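Taurocyamine kinase (Schistosoma mansoni, PDB 4WOD) catalyses the reversible transfer of phosphate from ATP to taurocyamine, using a duplicated phosphagen kinase architecture and magnesium as cofactor. Local coordinates at residues G114-S119 and L348-Q353; A282-L287 and P291-I296; H405-A410 and P497-K502. The protein carries 4 engineered substitutions. One frame throughout, in Å; residues are numbered along the deposited sequence.

Interaction 1 (G114-S119 and L348-Q353); sequences GNLVVS and LEVMLQ
Leu116 reaches the helix 331-355 with one methyl: CD1 lies against the aliphatic part of Glu349, 3.7 Å from its CG and 3.9 Å from its CB, the two side chains meeting at a slant. A second point of touch is beside it, where Val350 CG2 sits on the bare CA of Gly114 at 3.6 Å, with Gly114 N 3.9 Å from the same methyl. No hydrogen bond joins the two segments.

Behind this apolar layer the carboxylate of Glu349 is firmly held. CG stands anti to the backbone N (chi1 170°) and the chain then bends at chi2, turning the methylenes to Leu116 while the carboxylate goes on to other partners. Gln353, one turn further along the helix, donates NE2 to Glu349 OE2 at 2.7 Å in a nearly straight bond. It meets OE2 on the anti side, 35° out of the carboxylate plane, while the bond lies in the amide plane of Gln353. The backbone N atoms of Met286 and Leu287 bind OE2 and OE1. Leu116 also packs on Leu346 of the same helix and pairs through its backbone with Lys283, so the contact lies where strand 117-126, its neighbour 277-283 and the helix converge.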
loop_
_atom_site.group_PDB
_atom_site.type_symbol
_atom_site.label_atom_id
_atom_site.label_comp_id
_atom_site.label_asym_id
_atom_site.label_seq_id
_atom_site.Cartn_x
_atom_site.Cartn_y
_atom_site.Cartn_z
ATOM N N GLY A 114 10.687 -3.718 23.652
ATOM C CA GLY A 114 9.318 -3.685 24.117
ATOM C C GLY A 114 8.732 -5.000 24.577
ATOM O O GLY A 114 7.572 -5.036 24.959
ATOM N N ASN A 115 9.526 -6.067 24.549
ATOM C CA ASN A 115 9.061 -7.410 24.909
ATOM C C ASN A 115 7.788 -7.817 24.157
ATOM O O ASN A 115 6.794 -8.216 24.760
ATOM C CB ASN A 115 8.830 -7.519 26.414
ATOM C CG ASN A 115 8.687 -8.958 26.870
ATOM O OD1 ASN A 115 9.300 -9.860 26.292
ATOM N ND2 ASN A 115 7.865 -9.186 27.888
ATOM N N LEU A 116 7.841 -7.695 22.834
ATOM C CA LEU A 116 6.688 -7.927 21.962
ATOM C C LEU A 116 6.768 -9.248 21.203
ATOM O O LEU A 116 5.818 -9.648 20.524
ATOM C CB LEU A 116 6.562 -6.785 20.937
ATOM C CG LEU A 116 6.600 -5.332 21.418
ATOM C CD1 LEU A 116 6.716 -4.344 20.232
ATOM C CD2 LEU A 116 5.392 -5.005 22.291
ATOM N N VAL A 117 7.899 -9.927 21.289
ATOM C CA VAL A 117 8.100 -11.081 20.426
ATOM C C VAL A 117 7.697 -12.397 21.100
ATOM O O VAL A 117 8.278 -12.796 22.100
ATOM C CB VAL A 117 9.569 -11.173 19.959
ATOM C CG1 VAL A 117 9.772 -12.410 19.119
ATOM C CG2 VAL A 117 9.945 -9.944 19.170
ATOM N N VAL A 118 6.706 -13.076 20.532
ATOM C CA VAL A 118 6.247 -14.373 21.039
ATOM C C VAL A 118 7.248 -15.488 20.743
ATOM O O VAL A 118 7.578 -16.317 21.598
ATOM C CB VAL A 118 4.897 -14.771 20.402
ATOM C CG1 VAL A 118 4.429 -16.126 20.926
ATOM C CG2 VAL A 118 3.863 -13.698 20.623
ATOM N N SER A 119 7.700 -15.517 19.498
ATOM C CA SER A 119 8.611 -16.560 19.051
ATOM C C SER A 119 9.424 -16.093 17.857
ATOM O O SER A 119 9.086 -15.104 17.193
ATOM C CB SER A 119 7.842 -17.837 18.695
ATOM O OG SER A 119 6.937 -17.570 17.642
ATOM N N LEU A 348 9.626 1.171 16.763
ATOM C CA LEU A 348 8.568 2.081 16.333
ATOM C C LEU A 348 7.232 1.760 17.014
ATOM O O LEU A 348 6.472 2.674 17.354
ATOM C CB LEU A 348 8.428 2.051 14.812
ATOM C CG LEU A 348 7.550 3.136 14.187
ATOM C CD1 LEU A 348 7.969 4.506 14.692
ATOM C CD2 LEU A 348 7.652 3.076 12.670
ATOM N N GLU A 349 6.934 0.480 17.238
ATOM C CA GLU A 349 5.712 0.129 17.959
ATOM C C GLU A 349 5.776 0.712 19.372
ATOM O O GLU A 349 4.797 1.271 19.890
ATOM C CB GLU A 349 5.512 -1.385 18.022
ATOM C CG GLU A 349 4.399 -1.819 18.953
ATOM C CD GLU A 349 2.997 -1.567 18.387
ATOM O OE1 GLU A 349 2.880 -1.284 17.174
ATOM O OE2 GLU A 349 2.015 -1.666 19.156
ATOM N N VAL A 350 6.938 0.578 19.998
ATOM C CA VAL A 350 7.125 1.095 21.357
ATOM C C VAL A 350 6.917 2.609 21.378
ATOM O O VAL A 350 6.229 3.130 22.258
ATOM C CB VAL A 350 8.518 0.730 21.897
ATOM C CG1 VAL A 350 8.829 1.530 23.165
ATOM C CG2 VAL A 350 8.585 -0.757 22.179
ATOM N N MET A 351 7.474 3.304 20.393
ATOM C CA MET A 351 7.320 4.753 20.301
ATOM C C MET A 351 5.859 5.123 20.111
ATOM O O MET A 351 5.360 6.039 20.765
ATOM C CB MET A 351 8.163 5.332 19.161
ATOM C CG MET A 351 9.663 5.338 19.426
ATOM S SD MET A 351 10.634 5.945 18.026
ATOM C CE MET A 351 10.980 4.434 17.171
ATOM N N LEU A 352 5.170 4.406 19.230
ATOM C CA LEU A 352 3.745 4.651 19.021
ATOM C C LEU A 352 2.951 4.469 20.302
ATOM O O LEU A 352 2.103 5.301 20.639
ATOM C CB LEU A 352 3.182 3.723 17.943
ATOM C CG LEU A 352 3.627 3.916 16.494
ATOM C CD1 LEU A 352 3.275 2.678 15.678
ATOM C CD2 LEU A 352 2.996 5.196 15.846
ATOM N N GLN A 353 3.216 3.374 21.013
ATOM C CA GLN A 353 2.487 3.070 22.231
ATOM C C GLN A 353 2.678 4.203 23.231
ATOM O O GLN A 353 1.713 4.635 23.857
ATOM C CB GLN A 353 2.928 1.711 22.826
ATOM C CG GLN A 353 2.473 0.501 21.994
ATOM C CD GLN A 353 0.954 0.342 21.935
ATOM O OE1 GLN A 353 0.225 0.871 22.780
ATOM N NE2 GLN A 353 0.471 -0.384 20.928
#

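Interaction 2 (A282-L287 and P291-I296); sequences AKIPML and PNFKEI
Phe293 is the projecting piece of this contact in the first catalytic domain, its CD1-CE1-CZ side set against Ile284 and Leu287. The chain here leaves strand 277-283 of the antiparallel phosphagen kinase sheet, makes a short turn of weakly bonded helix and doubles back into helix 293-299, on its way to the outermost strand 302-306. A first torsion of 170° carries the ring away from its own backbone N and over to the segment 282-287.

Ile284 and Leu287 together make a shallow hollow against that side of the ring. The methyl CD1 of Ile284 fits against the CE1-CZ bond, 3.5 Å from Phe293 CE1. The branch point CG of Leu287 abuts Phe293 CD1 at 3.8 Å and touches Phe293 CE1 as well. CE1 thus meets both residues, which approach from the same side, each side chain crossing the phenylalanine at about a right angle. Tyr319, from strand 318-323, adds an edge-to-face ring contact with Phe293, tying the excursion to the sheet from which it departs.

One helical turn beyond Phe293, Ile296 extends the apolar surface, its CG2 lying 4.3 Å from Leu287 CD1. Leu287 is therefore the bump that settles between Phe293 and Ile296. All four residues are buried, and no hydrogen bond crosses the interface. The backbone also contributes to the fit: Leu287 O comes obliquely to the ring, 3.3 Å from Phe293 CD1.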
loop_
_atom_site.group_PDB
_atom_site.type_symbol
_atom_site.label_atom_id
_atom_site.label_comp_id
_atom_site.label_asym_id
_atom_site.label_seq_id
_atom_site.Cartn_x
_atom_site.Cartn_y
_atom_site.Cartn_z
ATOM N N ALA A 282 5.240 -11.199 16.269
ATOM C CA ALA A 282 5.331 -10.060 17.172
ATOM C C ALA A 282 3.984 -9.384 17.359
ATOM O O ALA A 282 3.188 -9.337 16.426
ATOM C CB ALA A 282 6.344 -9.055 16.652
ATOM N N LYS A 283 3.761 -8.839 18.552
ATOM C CA LYS A 283 2.585 -8.012 18.848
ATOM C C LYS A 283 2.828 -6.548 18.491
ATOM O O LYS A 283 3.441 -5.808 19.262
ATOM C CB LYS A 283 2.194 -8.113 20.325
ATOM C CG LYS A 283 1.812 -9.500 20.806
ATOM C CD LYS A 283 2.166 -9.657 22.281
ATOM C CE LYS A 283 2.868 -10.983 22.582
ATOM N NZ LYS A 283 3.696 -10.922 23.837
ATOM N N ILE A 284 2.324 -6.129 17.336
ATOM C CA ILE A 284 2.487 -4.752 16.877
ATOM C C ILE A 284 1.154 -4.123 16.409
ATOM O O ILE A 284 1.068 -3.601 15.291
ATOM C CB ILE A 284 3.515 -4.686 15.730
ATOM C CG1 ILE A 284 3.085 -5.599 14.569
ATOM C CG2 ILE A 284 4.899 -5.150 16.241
ATOM C CD1 ILE A 284 3.759 -5.286 13.265
ATOM N N PRO A 285 0.125 -4.140 17.276
ATOM C CA PRO A 285 -1.198 -3.646 16.862
ATOM C C PRO A 285 -1.217 -2.178 16.413
ATOM O O PRO A 285 -1.972 -1.842 15.501
ATOM C CB PRO A 285 -2.050 -3.824 18.130
ATOM C CG PRO A 285 -1.059 -3.723 19.250
ATOM C CD PRO A 285 0.158 -4.454 18.717
ATOM N N MET A 286 -0.413 -1.314 17.030
ATOM C CA MET A 286 -0.513 0.097 16.704
ATOM C C MET A 286 0.185 0.376 15.391
ATOM O O MET A 286 -0.331 1.113 14.560
ATOM C CB MET A 286 0.056 0.964 17.831
ATOM C CG MET A 286 -0.508 2.372 17.835
ATOM S SD MET A 286 -0.511 3.112 19.490
ATOM C CE MET A 286 -1.957 2.341 20.191
ATOM N N LEU A 287 1.347 -0.246 15.191
ATOM C CA LEU A 287 2.070 -0.135 13.934
ATOM C C LEU A 287 1.258 -0.718 12.779
ATOM O O LEU A 287 1.213 -0.139 11.689
ATOM C CB LEU A 287 3.425 -0.849 14.032
ATOM C CG LEU A 287 4.276 -1.119 12.792
ATOM C CD1 LEU A 287 4.744 0.161 12.086
ATOM C CD2 LEU A 287 5.479 -1.974 13.211
ATOM N N PRO A 291 -1.704 3.606 8.158
ATOM C CA PRO A 291 -2.229 3.440 6.796
ATOM C C PRO A 291 -1.215 2.829 5.838
ATOM O O PRO A 291 -1.594 2.023 4.977
ATOM C CB PRO A 291 -2.584 4.867 6.388
ATOM C CG PRO A 291 -2.931 5.531 7.683
ATOM C CD PRO A 291 -1.937 4.965 8.676
ATOM N N ASN A 292 0.055 3.188 6.001
ATOM C CA ASN A 292 1.114 2.654 5.171
ATOM C C ASN A 292 1.994 1.606 5.884
ATOM O O ASN A 292 3.189 1.501 5.591
ATOM C CB ASN A 292 1.988 3.802 4.651
ATOM C CG ASN A 292 2.564 4.643 5.771
ATOM O OD1 ASN A 292 2.006 4.690 6.868
ATOM N ND2 ASN A 292 3.689 5.308 5.503
ATOM N N PHE A 293 1.397 0.848 6.805
ATOM C CA PHE A 293 2.056 -0.274 7.502
ATOM C C PHE A 293 2.909 -1.128 6.565
ATOM O O PHE A 293 4.108 -1.279 6.773
ATOM C CB PHE A 293 0.992 -1.146 8.195
ATOM C CG PHE A 293 1.513 -2.462 8.756
ATOM C CD1 PHE A 293 2.528 -2.487 9.703
ATOM C CD2 PHE A 293 0.935 -3.675 8.371
ATOM C CE1 PHE A 293 2.982 -3.702 10.228
ATOM C CE2 PHE A 293 1.376 -4.885 8.893
ATOM C CZ PHE A 293 2.404 -4.898 9.823
ATOM N N LYS A 294 2.296 -1.665 5.515
ATOM C CA LYS A 294 3.038 -2.465 4.531
ATOM C C LYS A 294 4.259 -1.733 3.955
ATOM O O LYS A 294 5.352 -2.310 3.865
ATOM C CB LYS A 294 2.113 -2.896 3.386
ATOM C CG LYS A 294 0.952 -3.786 3.827
ATOM C CD LYS A 294 1.443 -5.145 4.299
ATOM C CE LYS A 294 0.302 -6.058 4.768
ATOM N NZ LYS A 294 -0.634 -6.453 3.677
ATOM N N GLU A 295 4.085 -0.472 3.574
ATOM C CA GLU A 295 5.166 0.273 2.954
ATOM C C GLU A 295 6.267 0.506 3.976
ATOM O O GLU A 295 7.451 0.421 3.644
ATOM C CB GLU A 295 4.670 1.604 2.377
ATOM C CG GLU A 295 3.727 1.468 1.153
ATOM C CD GLU A 295 2.347 0.866 1.493
ATOM O OE1 GLU A 295 1.957 0.848 2.686
ATOM O OE2 GLU A 295 1.649 0.395 0.561
ATOM N N ILE A 296 5.865 0.780 5.218
ATOM C CA ILE A 296 6.820 0.988 6.308
ATOM C C ILE A 296 7.700 -0.248 6.484
ATOM O O ILE A 296 8.931 -0.140 6.541
ATOM C CB ILE A 296 6.111 1.314 7.631
ATOM C CG1 ILE A 296 5.359 2.644 7.512
ATOM C CG2 ILE A 296 7.126 1.392 8.781
ATOM C CD1 ILE A 296 4.746 3.121 8.806
#

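Interaction 3 (H405-A410 and P497-K502)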
loop_
_atom_site.group_PDB
_atom_site.type_symbol
_atom_site.label_atom_id
_atom_site.label_comp_id
_atom_site.label_asym_id
_atom_site.label_seq_id
_atom_site.Cartn_x
_atom_site.Cartn_y
_atom_site.Cartn_z
ATOM N N HIS A 405 -9.422 17.802 21.000
ATOM C CA HIS A 405 -9.981 16.546 20.536
ATOM C C HIS A 405 -8.940 15.593 19.949
ATOM O O HIS A 405 -9.288 14.562 19.380
ATOM C CB HIS A 405 -11.092 16.852 19.555
ATOM C CG HIS A 405 -12.070 17.845 20.101
ATOM N ND1 HIS A 405 -12.365 19.032 19.465
ATOM C CD2 HIS A 405 -12.766 17.857 21.265
ATOM C CE1 HIS A 405 -13.234 19.714 20.192
ATOM N NE2 HIS A 405 -13.495 19.023 21.290
ATOM N N GLY A 406 -7.665 15.922 20.133
ATOM C CA GLY A 406 -6.620 14.933 19.927
ATOM C C GLY A 406 -5.682 15.080 18.744
ATOM O O GLY A 406 -4.869 14.188 18.481
ATOM N N ALA A 407 -5.766 16.200 18.034
ATOM C CA ALA A 407 -4.908 16.416 16.892
ATOM C C ALA A 407 -3.505 16.897 17.322
ATOM O O ALA A 407 -3.343 17.655 18.297
ATOM C CB ALA A 407 -5.552 17.420 15.937
ATOM N N THR A 408 -2.497 16.435 16.598
ATOM C CA THR A 408 -1.114 16.798 16.894
ATOM C C THR A 408 -0.419 17.381 15.676
ATOM O O THR A 408 -0.900 17.234 14.542
ATOM C CB THR A 408 -0.303 15.581 17.379
ATOM O OG1 THR A 408 -0.158 14.639 16.303
ATOM C CG2 THR A 408 -0.993 14.912 18.568
ATOM N N LEU A 409 0.720 18.038 15.918
ATOM C CA LEU A 409 1.547 18.584 14.850
ATOM C C LEU A 409 2.131 17.434 14.043
ATOM O O LEU A 409 2.324 17.536 12.819
ATOM C CB LEU A 409 2.666 19.473 15.422
ATOM C CG LEU A 409 3.656 20.118 14.442
ATOM C CD1 LEU A 409 2.972 21.087 13.480
ATOM C CD2 LEU A 409 4.758 20.838 15.209
ATOM N N ALA A 410 2.407 16.335 14.745
ATOM C CA ALA A 410 2.927 15.143 14.104
ATOM C C ALA A 410 1.916 14.617 13.093
ATOM O O ALA A 410 2.276 14.264 11.968
ATOM C CB ALA A 410 3.247 14.102 15.127
ATOM N N PRO A 497 -11.247 14.428 7.956
ATOM C CA PRO A 497 -11.195 13.037 7.485
ATOM C C PRO A 497 -9.829 12.384 7.661
ATOM O O PRO A 497 -9.703 11.208 7.401
ATOM C CB PRO A 497 -11.551 13.138 5.986
ATOM C CG PRO A 497 -12.366 14.422 5.878
ATOM C CD PRO A 497 -11.727 15.359 6.910
ATOM N N THR A 498 -8.833 13.150 8.086
ATOM C CA THR A 498 -7.497 12.615 8.311
ATOM C C THR A 498 -7.481 11.683 9.528
ATOM O O THR A 498 -7.067 10.530 9.424
ATOM C CB THR A 498 -6.470 13.755 8.512
ATOM O OG1 THR A 498 -7.019 14.727 9.404
ATOM C CG2 THR A 498 -6.099 14.434 7.174
ATOM N N ILE A 499 -7.973 12.173 10.670
ATOM C CA ILE A 499 -7.781 11.486 11.931
ATOM C C ILE A 499 -9.078 11.044 12.587
ATOM O O ILE A 499 -9.048 10.274 13.551
ATOM C CB ILE A 499 -6.967 12.385 12.934
ATOM C CG1 ILE A 499 -7.794 13.585 13.430
ATOM C CG2 ILE A 499 -5.704 12.854 12.275
ATOM C CD1 ILE A 499 -7.111 14.369 14.569
ATOM N N MET A 500 -10.212 11.484 12.040
ATOM C CA MET A 500 -11.500 11.250 12.680
ATOM C C MET A 500 -11.762 9.752 12.834
ATOM O O MET A 500 -11.212 8.922 12.089
ATOM C CB MET A 500 -12.642 11.907 11.885
ATOM C CG MET A 500 -12.854 11.256 10.544
ATOM S SD MET A 500 -13.879 12.277 9.469
ATOM C CE MET A 500 -15.371 12.439 10.431
ATOM N N SER A 501 -12.590 9.412 13.808
ATOM C CA SER A 501 -12.857 8.008 14.108
ATOM C C SER A 501 -13.897 7.475 13.142
ATOM O O SER A 501 -14.494 8.248 12.377
ATOM C CB SER A 501 -13.328 7.826 15.544
ATOM O OG SER A 501 -14.689 8.210 15.715
ATOM N N LYS A 502 -14.100 6.160 13.180
ATOM C CA LYS A 502 -15.105 5.503 12.334
ATOM C C LYS A 502 -16.512 5.949 12.719
ATOM O O LYS A 502 -17.342 6.223 11.851
ATOM C CB LYS A 502 -14.980 3.988 12.438
ATOM C CG LYS A 502 -15.958 3.204 11.558
ATOM C CD LYS A 502 -15.617 1.725 11.540
ATOM C CE LYS A 502 -16.751 0.905 12.107
ATOM N NZ LYS A 502 -16.488 -0.558 11.967
#
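The peptide group joining Gly406 to Ala407 has CD1 of Ile499 on one side of its plane. The methyl lies over the Ala407 CA end, and Ile499 CD1 only grazes Gly406 C at 4.5 Å. At the edges of the peptide, Gly406 O is bonded to Arg402 NH1 and Ala407 N to Thr403 OG1, two bonds that probably help fix the orientation of the peptide. This is a seam between the N-terminal and C-terminal domains of the second phosphagen kinase repeat: residues 405-410 run into helix 409-418, and residues 497-502 lead from strand 480-489 into helix 502-517.

Ile499 carries the whole approach from its side. CG1 sits between the backbone N and the carbonyl carbon (chi1 70°), and an extended second torsion (171°) sends CD1 out to the far loop. There Ile499 CD1 meets Ala407 CB at 3.7 Å. The three touching residues are buried, and no hydrogen bond spans the segments.

Each loop is fixed just beyond the contact by the start of a helix. Thr408 is an N-cap residue, with OG1 bonded to His411 N. Ser501 caps a backbone N of helix 502-517, and its own N is bound by Asp504 OD2, as in a capping box. The isoleucine methyl also rests on the alanine backbone, with Ile499 CD1 3.8 Å from Ala407 CA.

Interactions 1 and 2 share the first catalytic domain and touch: strands 117-126 and 277-283 are sheet neighbours, and Glu349 of interaction 1 binds the start of the short helix in interaction 2. Interaction 2, nested along the chain within the loop closed by interaction 1, is wholly buried and aromatic at its centre. Interaction 1 is only partly buried, with Gly114 exposed and the carboxylate of Glu349 hydrogen-bonded. Interaction 3 belongs to the second repeat, its nearest atoms about 7 Å from interaction 2 and about 9 Å from interaction 1. Also buried, it has the smallest interface of the three, and joins two loops across domains.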